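Local structure of carboxylic ester hydrolase (Aspergillus niger, 7K4O) at residues 47-52 against 183-188; 208-213 against 464-469; 412-417 against 479-484. The protein probably hydrolyses the ester bonds of tannins, releasing 3,4,5-trihydroxybenzoic (gallic) acid, as a secreted serine esterase of the tannase family. All blocks are in the same frame, centred on the assembly; numbering follows the deposited sequence. Where two conformers were deposited one is given.

Contact 1 (47-52 against 183-188); sequences SEFYPS and QGCSEG. With GDE (3,4,5-trihydroxybenzoic acid), chain J; MAN (alpha-D-mannopyranose), chain B.
The turn from strand 179-185 into helix 187-196 carries the Gly-X-Ser-X-Gly pattern expected of a nucleophile elbow, and Phe-49, in the turn just ahead of strand 50-66, lies against its strand side. The touch is light: CZ of the Phe-49 ring meets CB of Cys-185 at 4.1 Å, and SG of the same cysteine stands obliquely off the ring, 5.3 Å from its centroid, a Cys sulfur-aromatic contact. The Phe-49 ring reaches there because CG is anti to its carbonyl carbon (chi1 -64°). Cys-185 SG is tied to Cys-466 in a disulfide, so the ring packs beside a covalently fixed partner. Further back along the strand, the extended side chain of Gln-183 brings its amide toward the Phe-49 carbonyl. A water donates to Phe-49 O at 2.7 Å and takes a weak bond from Gln-183 NE2. Ser-47 shapes the turn from within, its OG accepting from Phe-49 N at 3.0 Å in an ST turn.

At the far end of the elbow, Glu-187 N donates to OAA of the bound trihydroxybenzoic acid at 2.9 Å. Ser-186 has backbone angles of 69° and -121°, consistent with the strained strand-to-helix turn of the nucleophile elbow in alpha/beta-hydrolases, the clan to which tannases belong.

Contact 2 (208-213 against 464-469); sequences IGAPAF and GHCATN. With GDE (3,4,5-trihydroxybenzoic acid), chain J.
Gly-209, the last residue of strand 205-209, faces Cys-466 where the two backbones come closest, 6.5 Å between their CA atoms; its carbonyl oxygen lies 4.5 Å from Cys-466 SG. Ala-210 follows and makes most of the contact. Its methyl CB rests on Cys-466 SG at 3.9 Å, and the same CB is 4.3 Å from ND1 of His-465. Its carbonyl oxygen lies near the plane of the His-465 imidazole, at the edge, 4.3 Å from CE1. The other side of the contact is shaped by the cysteine itself: with SG anti to its own carbonyl carbon (chi1 -67°), the disulfide sulfur sits over one face of the preceding imidazole, offset toward the rim. Past Pro-211, the chain turns at Ala-212, centre of an inverse gamma turn, whose CB packs 3.7 Å from CAI of the bound trihydroxybenzoic acid.

His-465 reaches the same ligand from across the contact. Its ring points away from its backbone N (chi1 -180°), and NE2 donates to carboxyl-group oxygen OAB in the plane of the ring, 3.2 Å with an angle of 155° at the hydrogen. In the modelled conformer NE2 lies at hydrogen-bonding distance of Ser-186 OG, and ND1 is hydrogen-bonded to Asp-419 OD2. The Ala-210 methyl lies beyond the ring edge on the sulfur's side; the imidazole is hydrogen-bonded at both nitrogens, consistent with the Ser-His-Asp triad of a serine esterase.

Contact 3 (412-417 against 479-484); sequences IHFHGD and QTNMAV. With MAN (alpha-D-mannopyranose), chain B; NAG (2-acetamido-2-deoxy-beta-D-glucopyranose), chain C; FWN (2-[2-(2-ethoxyethoxy)ethoxy]ethanol), chain S.
This is a buried helix-on-sheet contact, in which the first turn of helix 481-491 lies beside strand 410-416 of the central mixed sheet. Ile-412 and Phe-414, two residues apart, point to the same side of the strand and meet Asn-481 and Val-484, three residues apart on the helix. Ile-412 supplies the aliphatic part: its terminal CD1 touches CG1 of Val-484 at 3.8 Å, the two side chains crossing at about a right angle. The Ile-412 chain runs out to that methyl with CG1 anti to the carbonyl carbon and CD1 extended beyond it (chi2 171°).

Phe-414 meets the amide end of Asn-481. ND2 approaches obliquely near CE1 and CD1, at 3.4 Å and 3.5 Å, with ring and amide planes 58° apart, so the two flat groups are tilted rather than stacked. The ring stands in this place because CG lies between the backbone N and the carbonyl carbon of Phe-414 (chi1 65°).

On the outer side of the helix start is sugar: O4 of a mannose donates to Gln-479 OE1 at 2.7 Å, and O7 of an N-acetylglucosamine lies 3.4 Å from Thr-480 CB. Leu-498 of strand 498-502 packs on Ile-412, Asn-481 and Val-484 alike, Ile-207 of the adjacent strand 205-209 touches Asn-481, and Met-485 and Trp-488 carry the helix's cover of Ile-412 onward.

Overall arrangement
From the N terminus, contact 1 comes first, closing a 130-residue excursion between 47-52 and the elbow at 183-188. Contacts 2 and 3 open only after it has closed, spanning 250 and 61 intervening residues, and these two cross: 208-213, 412-417, 464-469 and 479-484 alternate along the chain. All three meet on one mixed sheet, where strands 179-185, 205-209 and 410-416 are consecutive neighbours. Contacts 1 and 2 are joined by a probable hydrogen bond between Glu-48 OE2 and Thr-468 OG1, contacts 1 and 3 by Gln-479 NE2 on Ser-47 O. Backbone bonds from 208-213 to 412-417 link contacts 2 and 3. The acid is touched by contacts 1 and 2, the mannose by contacts 1 and 3.

Contact 1 (47-52 against 183-188)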
# COMPACT_ATOMS: atom_id res chain seq x y z
N SER A 47 14.39 -9.01 1.04
CA SER A 47 13.04 -8.48 0.75
C SER A 47 13.12 -7.76 -0.56
O SER A 47 14.21 -7.34 -0.93
CB SER A 47 12.57 -7.52 1.88
OG SER A 47 11.36 -6.89 1.54
N GLU A 48 12.01 -7.53 -1.23
CA GLU A 48 12.01 -6.59 -2.36
C GLU A 48 12.09 -5.13 -1.87
O GLU A 48 12.28 -4.27 -2.72
CB GLU A 48 10.78 -6.83 -3.22
CG GLU A 48 10.75 -8.27 -3.75
CD GLU A 48 9.89 -8.49 -4.99
OE1 GLU A 48 8.81 -7.87 -5.07
OE2 GLU A 48 10.35 -9.20 -5.91
N PHE A 49 11.91 -4.90 -0.57
CA PHE A 49 11.85 -3.51 -0.01
C PHE A 49 13.18 -3.03 0.58
O PHE A 49 13.24 -1.85 0.96
CB PHE A 49 10.76 -3.42 1.05
CG PHE A 49 9.40 -3.67 0.46
CD1 PHE A 49 8.85 -2.76 -0.41
CD2 PHE A 49 8.67 -4.79 0.83
CE1 PHE A 49 7.58 -2.97 -0.94
CE2 PHE A 49 7.41 -5.02 0.27
CZ PHE A 49 6.90 -4.11 -0.62
N TYR A 50 14.15 -3.92 0.77
CA TYR A 50 15.47 -3.53 1.30
C TYR A 50 16.55 -4.45 0.73
O TYR A 50 16.29 -5.59 0.38
CB TYR A 50 15.46 -3.50 2.83
CG TYR A 50 14.86 -4.67 3.54
CD1 TYR A 50 15.52 -5.88 3.70
CD2 TYR A 50 13.56 -4.59 4.06
CE1 TYR A 50 14.92 -6.94 4.35
CE2 TYR A 50 13.00 -5.63 4.76
CZ TYR A 50 13.66 -6.83 4.90
OH TYR A 50 13.09 -7.91 5.55
N PRO A 51 17.78 -3.94 0.64
CA PRO A 51 18.90 -4.78 0.20
C PRO A 51 19.15 -5.92 1.17
O PRO A 51 18.84 -5.86 2.40
CB PRO A 51 20.09 -3.82 0.18
CG PRO A 51 19.50 -2.44 0.19
CD PRO A 51 18.15 -2.54 0.89
N SER A 52 19.74 -7.00 0.64
CA SER A 52 20.09 -8.17 1.47
C SER A 52 21.13 -7.79 2.49
O SER A 52 22.04 -6.98 2.21
CB SER A 52 20.50 -9.34 0.60
OG SER A 52 19.36 -9.70 -0.20
N GLN A 183 7.88 2.94 7.11
CA GLN A 183 7.99 2.18 5.83
C GLN A 183 6.89 1.11 5.77
O GLN A 183 6.85 0.23 6.64
CB GLN A 183 9.38 1.59 5.61
CG GLN A 183 9.54 0.88 4.26
CD GLN A 183 10.96 0.38 4.04
OE1 GLN A 183 11.64 0.02 5.00
NE2 GLN A 183 11.41 0.42 2.77
N GLY A 184 6.03 1.20 4.77
CA GLY A 184 4.99 0.18 4.62
C GLY A 184 4.32 0.24 3.26
O GLY A 184 4.52 1.22 2.51
N CYS A 185 3.53 -0.79 2.93
CA CYS A 185 2.90 -0.90 1.59
C CYS A 185 1.48 -1.48 1.79
O CYS A 185 1.25 -2.28 2.68
CB CYS A 185 3.75 -1.80 0.66
SG CYS A 185 3.53 -1.52 -1.13
N SER A 186 0.58 -1.04 0.94
CA SER A 186 -0.82 -1.55 0.83
C SER A 186 -1.61 -1.12 2.08
O SER A 186 -1.73 0.09 2.27
CB SER A 186 -0.83 -3.02 0.57
OG SER A 186 -2.09 -3.39 0.03
N GLU A 187 -2.17 -2.04 2.86
CA GLU A 187 -2.75 -1.63 4.15
C GLU A 187 -1.65 -0.87 4.92
O GLU A 187 -1.94 0.14 5.64
CB GLU A 187 -3.27 -2.83 4.92
CG GLU A 187 -3.55 -2.59 6.41
CD GLU A 187 -4.41 -1.39 6.77
OE1 GLU A 187 -4.19 -0.82 7.88
OE2 GLU A 187 -5.29 -0.95 5.93
N GLY A 188 -0.42 -1.36 4.86
CA GLY A 188 0.71 -0.62 5.48
C GLY A 188 0.88 0.77 4.92
O GLY A 188 1.31 1.71 5.68
OAA GDE J . -2.75 -4.85 2.27
OAB GDE J . -2.66 -6.07 0.43
OAC GDE J . -7.59 -3.12 2.22
OAD GDE J . -6.61 -4.32 -2.30
OAE GDE J . -8.30 -3.30 -0.50
CAF GDE J . -5.43 -4.17 1.71
CAG GDE J . -4.92 -4.79 -0.60
CAH GDE J . -3.25 -5.25 1.18
CAI GDE J . -6.68 -3.69 1.30
CAJ GDE J . -6.20 -4.33 -1.01
CAK GDE J . -4.61 -4.76 0.75
CAL GDE J . -7.04 -3.78 -0.07
C1 MAN B . 23.36 -6.58 -4.09
C2 MAN B . 22.33 -6.49 -2.93
C3 MAN B . 20.96 -6.82 -3.51
C4 MAN B . 20.54 -5.84 -4.60
C5 MAN B . 21.67 -5.75 -5.65
C6 MAN B . 21.56 -4.58 -6.59
O2 MAN B . 22.29 -5.16 -2.39
O3 MAN B . 20.11 -6.87 -2.38
O4 MAN B . 19.35 -6.31 -5.23
O5 MAN B . 22.98 -5.60 -5.06
O6 MAN B . 22.62 -4.67 -7.68
O HOH W 1 14.77 0.11 2.10

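Contact 2 (208-213 against 464-469)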
# COMPACT_ATOMS: atom_id res chain seq x y z
N ILE A 208 5.83 5.10 1.55
CA ILE A 208 4.45 4.57 1.37
C ILE A 208 4.29 3.95 -0.01
O ILE A 208 4.41 4.68 -0.99
CB ILE A 208 3.42 5.67 1.63
CG1 ILE A 208 3.47 6.08 3.10
CG2 ILE A 208 2.03 5.14 1.23
CD1 ILE A 208 2.78 7.36 3.41
N GLY A 209 4.06 2.66 -0.01
CA GLY A 209 3.69 1.95 -1.24
C GLY A 209 2.18 1.74 -1.39
O GLY A 209 1.54 1.36 -0.38
N ALA A 210 1.66 1.90 -2.62
CA ALA A 210 0.29 1.51 -3.08
C ALA A 210 -0.69 1.45 -1.91
O ALA A 210 -1.14 0.38 -1.51
CB ALA A 210 0.35 0.17 -3.77
N PRO A 211 -1.04 2.60 -1.32
CA PRO A 211 -1.81 2.59 -0.09
C PRO A 211 -3.28 2.20 -0.31
O PRO A 211 -3.92 2.74 -1.25
CB PRO A 211 -1.65 4.02 0.42
CG PRO A 211 -1.40 4.85 -0.81
CD PRO A 211 -0.59 3.95 -1.70
N ALA A 212 -3.80 1.41 0.62
CA ALA A 212 -5.24 1.06 0.68
C ALA A 212 -6.06 2.18 1.33
O ALA A 212 -6.93 1.88 2.19
CB ALA A 212 -5.40 -0.24 1.35
N PHE A 213 -5.81 3.43 0.93
CA PHE A 213 -6.62 4.57 1.41
C PHE A 213 -7.85 4.73 0.49
O PHE A 213 -8.15 3.87 -0.36
CB PHE A 213 -5.75 5.80 1.59
CG PHE A 213 -5.04 6.34 0.38
CD1 PHE A 213 -5.34 5.93 -0.90
CD2 PHE A 213 -4.05 7.31 0.56
CE1 PHE A 213 -4.70 6.53 -1.99
CE2 PHE A 213 -3.39 7.86 -0.52
CZ PHE A 213 -3.77 7.52 -1.78
N GLY A 464 3.57 -5.25 -9.93
CA GLY A 464 2.27 -5.76 -9.45
C GLY A 464 1.89 -5.01 -8.19
O GLY A 464 2.13 -3.79 -8.13
N HIS A 465 1.35 -5.74 -7.23
CA HIS A 465 0.84 -5.16 -5.98
C HIS A 465 1.94 -5.24 -4.92
O HIS A 465 2.15 -6.30 -4.39
CB HIS A 465 -0.43 -5.87 -5.54
CG HIS A 465 -0.94 -5.27 -4.28
ND1 HIS A 465 -1.13 -3.89 -4.16
CD2 HIS A 465 -1.26 -5.83 -3.11
CE1 HIS A 465 -1.55 -3.65 -2.92
NE2 HIS A 465 -1.63 -4.82 -2.29
N CYS A 466 2.64 -4.13 -4.71
CA CYS A 466 3.73 -4.03 -3.73
C CYS A 466 4.78 -5.11 -3.98
O CYS A 466 5.30 -5.66 -3.01
CB CYS A 466 3.17 -4.20 -2.33
SG CYS A 466 2.10 -2.81 -1.89
N ALA A 467 5.01 -5.46 -5.23
CA ALA A 467 5.94 -6.57 -5.57
C ALA A 467 6.22 -6.51 -7.05
O ALA A 467 5.44 -5.89 -7.81
CB ALA A 467 5.40 -7.92 -5.20
N THR A 468 7.26 -7.22 -7.43
CA THR A 468 7.58 -7.45 -8.86
C THR A 468 6.47 -8.31 -9.47
O THR A 468 5.71 -9.00 -8.73
CB THR A 468 8.97 -8.06 -9.03
OG1 THR A 468 9.02 -9.23 -8.21
CG2 THR A 468 10.05 -7.10 -8.60
N ASN A 469 6.48 -8.32 -10.79
CA ASN A 469 5.45 -8.99 -11.61
C ASN A 469 6.16 -10.07 -12.47
O ASN A 469 6.95 -9.67 -13.31
CB ASN A 469 4.77 -7.94 -12.45
CG ASN A 469 3.60 -8.47 -13.27
OD1 ASN A 469 3.41 -9.71 -13.35
ND2 ASN A 469 2.92 -7.54 -13.91
OAA GDE J . -2.75 -4.85 2.27
OAB GDE J . -2.66 -6.07 0.43
OAC GDE J . -7.59 -3.12 2.22
OAD GDE J . -6.61 -4.32 -2.30
OAE GDE J . -8.30 -3.30 -0.50
CAF GDE J . -5.43 -4.17 1.71
CAG GDE J . -4.92 -4.79 -0.60
CAH GDE J . -3.25 -5.25 1.18
CAI GDE J . -6.68 -3.69 1.30
CAJ GDE J . -6.20 -4.33 -1.01
CAK GDE J . -4.61 -4.76 0.75
CAL GDE J . -7.04 -3.78 -0.07

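Contact 3 (412-417 against 479-484)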
# COMPACT_ATOMS: atom_id res chain seq x y z
N ILE A 412 7.96 9.79 0.35
CA ILE A 412 8.20 9.03 -0.91
C ILE A 412 7.02 8.05 -1.03
O ILE A 412 6.84 7.21 -0.15
CB ILE A 412 9.55 8.28 -0.91
CG1 ILE A 412 10.71 9.26 -0.92
CG2 ILE A 412 9.59 7.30 -2.06
CD1 ILE A 412 12.05 8.61 -0.70
N HIS A 413 6.23 8.24 -2.06
CA HIS A 413 5.04 7.43 -2.35
C HIS A 413 5.28 6.72 -3.69
O HIS A 413 5.62 7.39 -4.67
CB HIS A 413 3.86 8.39 -2.38
CG HIS A 413 2.51 7.84 -2.64
ND1 HIS A 413 1.41 8.67 -2.65
CD2 HIS A 413 2.06 6.61 -2.96
CE1 HIS A 413 0.33 7.95 -2.94
NE2 HIS A 413 0.68 6.69 -3.14
N PHE A 414 5.05 5.43 -3.73
CA PHE A 414 5.23 4.67 -4.99
C PHE A 414 4.06 3.73 -5.21
O PHE A 414 3.35 3.35 -4.28
CB PHE A 414 6.56 3.92 -5.02
CG PHE A 414 6.70 2.84 -4.00
CD1 PHE A 414 7.09 3.15 -2.70
CD2 PHE A 414 6.48 1.51 -4.34
CE1 PHE A 414 7.14 2.15 -1.74
CE2 PHE A 414 6.56 0.52 -3.39
CZ PHE A 414 6.92 0.85 -2.10
N HIS A 415 3.87 3.32 -6.47
CA HIS A 415 2.74 2.46 -6.85
C HIS A 415 3.08 1.68 -8.13
O HIS A 415 3.50 2.33 -9.11
CB HIS A 415 1.48 3.32 -6.98
CG HIS A 415 0.22 2.56 -6.85
ND1 HIS A 415 -0.86 3.08 -6.12
CD2 HIS A 415 -0.19 1.36 -7.35
CE1 HIS A 415 -1.85 2.21 -6.17
NE2 HIS A 415 -1.48 1.13 -6.90
N GLY A 416 2.86 0.39 -8.16
CA GLY A 416 3.09 -0.40 -9.38
C GLY A 416 2.14 -0.02 -10.50
O GLY A 416 0.94 0.13 -10.27
N ASP A 417 2.64 0.09 -11.74
CA ASP A 417 1.82 0.42 -12.93
C ASP A 417 0.85 -0.72 -13.23
O ASP A 417 -0.18 -0.41 -13.86
CB ASP A 417 2.73 0.68 -14.16
CG ASP A 417 3.02 2.15 -14.32
OD1 ASP A 417 2.09 2.86 -14.73
OD2 ASP A 417 4.18 2.57 -14.07
N GLN A 479 13.96 -0.87 -4.24
CA GLN A 479 14.42 -1.73 -3.14
C GLN A 479 15.22 -0.92 -2.12
O GLN A 479 15.56 -1.46 -1.07
CB GLN A 479 15.26 -2.87 -3.72
CG GLN A 479 15.69 -3.91 -2.69
CD GLN A 479 16.47 -5.06 -3.35
OE1 GLN A 479 17.40 -4.80 -4.13
NE2 GLN A 479 16.17 -6.29 -2.96
N THR A 480 15.47 0.34 -2.36
CA THR A 480 16.43 1.13 -1.55
C THR A 480 15.75 2.38 -0.97
O THR A 480 16.37 3.42 -0.83
CB THR A 480 17.67 1.42 -2.41
OG1 THR A 480 17.31 2.11 -3.61
CG2 THR A 480 18.48 0.15 -2.65
N ASN A 481 14.45 2.30 -0.65
CA ASN A 481 13.74 3.52 -0.23
C ASN A 481 14.23 4.03 1.12
O ASN A 481 14.17 5.26 1.31
CB ASN A 481 12.24 3.33 -0.23
CG ASN A 481 11.68 3.21 -1.63
OD1 ASN A 481 12.31 3.64 -2.61
ND2 ASN A 481 10.45 2.71 -1.72
N MET A 482 14.64 3.18 2.04
CA MET A 482 15.09 3.67 3.37
C MET A 482 16.40 4.47 3.19
O MET A 482 16.52 5.61 3.70
CB MET A 482 15.29 2.52 4.34
CG MET A 482 15.60 2.97 5.72
SD MET A 482 14.21 3.93 6.49
CE MET A 482 14.93 3.98 8.14
N ALA A 483 17.32 3.95 2.37
CA ALA A 483 18.57 4.69 2.12
C ALA A 483 18.26 6.02 1.42
O ALA A 483 18.88 7.05 1.78
CB ALA A 483 19.55 3.85 1.29
N VAL A 484 17.33 6.04 0.46
CA VAL A 484 17.01 7.28 -0.29
C VAL A 484 16.38 8.29 0.67
O VAL A 484 16.70 9.51 0.60
CB VAL A 484 16.14 6.96 -1.52
CG1 VAL A 484 15.54 8.22 -2.14
CG2 VAL A 484 16.95 6.17 -2.52
C1 MAN B . 23.36 -6.58 -4.09
C2 MAN B . 22.33 -6.49 -2.93
C3 MAN B . 20.96 -6.82 -3.51
C4 MAN B . 20.54 -5.84 -4.60
C5 MAN B . 21.67 -5.75 -5.65
C6 MAN B . 21.56 -4.58 -6.59
O2 MAN B . 22.29 -5.16 -2.39
O3 MAN B . 20.11 -6.87 -2.38
O4 MAN B . 19.35 -6.31 -5.23
O5 MAN B . 22.98 -5.60 -5.06
O6 MAN B . 22.62 -4.67 -7.68
C1 NAG C . 20.48 2.40 -5.92
C2 NAG C . 21.34 2.40 -4.69
C3 NAG C . 22.68 1.73 -5.03
C4 NAG C . 22.44 0.34 -5.61
C5 NAG C . 21.51 0.48 -6.80
C6 NAG C . 21.13 -0.85 -7.45
C7 NAG C . 21.06 4.14 -3.07
C8 NAG C . 21.20 5.49 -2.55
N2 NAG C . 21.54 3.74 -4.26
O3 NAG C . 23.44 1.60 -3.82
O4 NAG C . 23.74 -0.15 -6.04
O5 NAG C . 20.30 1.09 -6.36
O6 NAG C . 20.24 -0.66 -8.50
O7 NAG C . 20.50 3.39 -2.33
O4 FWN S . 23.18 5.27 5.64
C5 FWN S . 22.33 5.23 4.55
C6 FWN S . 22.12 6.51 3.83
O7 FWN S . 22.09 6.57 2.47
C8 FWN S . 23.27 6.71 1.79
C9 FWN S . 23.31 6.21 0.39
O10 FWN S . 23.76 4.92 0.17
C11 FWN S . 24.47 4.64 -0.98
C12 FWN S . 24.81 3.22 -1.23
O13 FWN S . 25.49 2.58 -0.22
C14 FWN S . 25.62 1.21 -0.28
C1 FWN S . 26.15 0.44 0.89